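Local coordinates for MOBA relate protein (Mycobacterium sp., PDB 2WAW), which is of unknown function but belongs to the MobA-like nucleotidyltransferases of the GT-A clan and so probably binds a nucleoside triphosphate, at residues A[23-28]-A[57-62]. Numbering follows the deposited sequence. Where two conformers were deposited one is given.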
loop_
_atom_site.group_PDB
_atom_site.type_symbol
_atom_site.label_atom_id
_atom_site.label_comp_id
_atom_site.label_asym_id
_atom_site.label_seq_id
_atom_site.Cartn_x
_atom_site.Cartn_y
_atom_site.Cartn_z
ATOM N N LYS A 23 -1.638 9.904 -10.838
ATOM C CA LYS A 23 -0.253 9.547 -10.514
ATOM C C LYS A 23 0.054 8.069 -10.798
ATOM O O LYS A 23 1.198 7.715 -11.070
ATOM C CB LYS A 23 0.101 9.911 -9.067
ATOM C CG LYS A 23 -0.592 9.076 -8.000
ATOM C CD LYS A 23 -0.317 9.770 -6.656
ATOM C CE LYS A 23 -1.000 9.117 -5.515
ATOM N NZ LYS A 23 -0.653 9.849 -4.269
ATOM N N GLN A 24 -0.983 7.232 -10.739
ATOM C CA GLN A 24 -0.864 5.787 -10.973
ATOM C C GLN A 24 -0.223 5.515 -12.342
ATOM O O GLN A 24 0.483 4.518 -12.518
ATOM C CB GLN A 24 -2.264 5.115 -10.896
ATOM C CG GLN A 24 -2.986 5.216 -9.520
ATOM C CD GLN A 24 -3.674 6.566 -9.244
ATOM O OE1 GLN A 24 -4.137 6.835 -8.109
ATOM N NE2 GLN A 24 -3.736 7.420 -10.259
ATOM N N LEU A 25 -0.465 6.410 -13.275
ATOM C CA LEU A 25 -0.038 6.246 -14.653
ATOM C C LEU A 25 1.242 6.978 -15.039
ATOM O O LEU A 25 1.676 6.854 -16.121
ATOM C CB LEU A 25 -1.187 6.597 -15.621
ATOM C CG LEU A 25 -2.469 5.807 -15.422
ATOM C CD1 LEU A 25 -3.561 6.350 -16.172
ATOM C CD2 LEU A 25 -2.291 4.352 -15.751
ATOM N N LEU A 26 1.825 7.706 -14.128
ATOM C CA LEU A 26 3.102 8.389 -14.404
ATOM C C LEU A 26 4.204 7.411 -14.835
ATOM O O LEU A 26 4.411 6.367 -14.201
ATOM C CB LEU A 26 3.549 9.145 -13.172
ATOM C CG LEU A 26 2.640 10.287 -12.729
ATOM C CD1 LEU A 26 3.001 10.697 -11.292
ATOM C CD2 LEU A 26 2.708 11.480 -13.694
ATOM N N PRO A 27 4.919 7.738 -15.921
ATOM C CA PRO A 27 5.994 6.880 -16.381
ATOM C C PRO A 27 7.063 6.716 -15.310
ATOM O O PRO A 27 7.460 7.694 -14.673
ATOM C CB PRO A 27 6.567 7.661 -17.573
ATOM C CG PRO A 27 5.427 8.465 -18.068
ATOM C CD PRO A 27 4.715 8.893 -16.808
ATOM N N LEU A 28 7.519 5.478 -15.111
ATOM C CA LEU A 28 8.614 5.201 -14.213
ATOM C C LEU A 28 9.434 4.123 -14.910
ATOM O O LEU A 28 9.180 2.922 -14.763
ATOM C CB LEU A 28 8.096 4.767 -12.832
ATOM C CG LEU A 28 9.032 4.948 -11.635
ATOM C CD1 LEU A 28 9.230 6.429 -11.296
ATOM C CD2 LEU A 28 8.482 4.192 -10.451
ATOM N N ALA A 57 -9.957 4.884 -12.550
ATOM C CA ALA A 57 -9.956 3.431 -12.772
ATOM C C ALA A 57 -10.001 3.043 -14.243
ATOM O O ALA A 57 -9.296 2.137 -14.656
ATOM C CB ALA A 57 -11.103 2.758 -12.028
ATOM N N ASP A 58 -10.858 3.709 -15.017
ATOM C CA ASP A 58 -11.006 3.401 -16.442
ATOM C C ASP A 58 -9.677 3.479 -17.179
ATOM O O ASP A 58 -9.329 2.548 -17.918
ATOM C CB ASP A 58 -12.034 4.328 -17.095
ATOM C CG ASP A 58 -13.465 3.944 -16.760
ATOM O OD1 ASP A 58 -13.669 2.940 -16.039
ATOM O OD2 ASP A 58 -14.388 4.650 -17.221
ATOM N N GLU A 59 -8.946 4.576 -16.979
ATOM C CA GLU A 59 -7.625 4.781 -17.594
ATOM C C GLU A 59 -6.619 3.749 -17.079
ATOM O O GLU A 59 -5.822 3.195 -17.834
ATOM C CB GLU A 59 -7.098 6.192 -17.293
ATOM C CG GLU A 59 -8.009 7.343 -17.701
ATOM C CD GLU A 59 -7.610 8.659 -17.046
ATOM O OE1 GLU A 59 -6.658 9.305 -17.533
ATOM O OE2 GLU A 59 -8.246 9.050 -16.042
ATOM N N VAL A 60 -6.649 3.508 -15.770
ATOM C CA VAL A 60 -5.728 2.553 -15.153
ATOM C C VAL A 60 -5.932 1.118 -15.675
ATOM O O VAL A 60 -4.961 0.402 -15.963
ATOM C CB VAL A 60 -5.801 2.598 -13.614
ATOM C CG1 VAL A 60 -4.962 1.489 -13.000
ATOM C CG2 VAL A 60 -5.301 3.935 -13.111
ATOM N N LEU A 61 -7.172 0.733 -15.843
ATOM C CA LEU A 61 -7.501 -0.572 -16.331
ATOM C C LEU A 61 -6.946 -0.761 -17.735
ATOM O O LEU A 61 -6.627 -1.831 -18.118
ATOM C CB LEU A 61 -9.003 -0.822 -16.295
ATOM C CG LEU A 61 -9.711 -0.798 -14.962
ATOM C CD1 LEU A 61 -11.193 -1.002 -15.055
ATOM C CD2 LEU A 61 -9.122 -1.721 -13.977
ATOM N N GLU A 62 -6.933 0.296 -18.515
ATOM C CA GLU A 62 -6.396 0.260 -19.866
ATOM C C GLU A 62 -4.881 0.118 -19.926
ATOM O O GLU A 62 -4.396 -0.395 -20.860
ATOM C CB GLU A 62 -6.877 1.449 -20.708
ATOM C CG GLU A 62 -8.388 1.555 -20.849
ATOM C CD GLU A 62 -8.945 2.878 -21.426
ATOM O OE1 GLU A 62 -8.243 3.898 -21.579
ATOM O OE2 GLU A 62 -10.142 2.887 -21.724
#
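Leu25 reaches out from a single 3-10 turn, residues 23-25, and sets its two methyl groups against Glu59 and Val60 on neighbouring positions of helix 57-63. The setting is the Rossmann-like half of a MobA-type, GT-A-like fold: the helix follows strand 48-53 of the mixed central sheet, while the turn belongs to the long connection after strand 6-12, the first strand in sequence, inside the sheet. In nucleotidyltransferases of this family the corresponding connection generally carries the nucleotide-binding loop and a lysine, and Lys23, whose NZ is hydrogen-bonded to the backbone carbonyls of Tyr15 and Val182, probably occupies that place.

The contact is wholly apolar. Leu25 points its CB at the helix, and with CG anti to the carbonyl carbon (chi1 -57°) both methyls come up to it. CD1 lies 3.7 Å from Glu59 CB, the two side chains crossing at about a right angle. Here the glutamate contributes the aliphatic root of its chain, which suits a residue at the partly exposed border, and its side chain also touches Pro22. The other branch, CD2, settles beside the helix backbone, 3.9 Å from Val60 CA, and the length and fork of leucine let one residue meet both neighbours.

Val60 is buried, as suits a compact apolar residue. CG1 stands anti to the backbone N (chi1 173°), and CG2, beside that nitrogen, is the branch that faces the turn. The side chain as a whole also packs on Leu34 and Leu53, so that helix 57-63 is packed at this residue against the turn, helix 33-42 and strand 48-53. Gln24, also buried, adds only its beta methylene, an apolar root suited to packing on valine: CB rests 3.9 Å from Val60 CG2, the methyl that meets Leu25 CD2 at 4.0 Å.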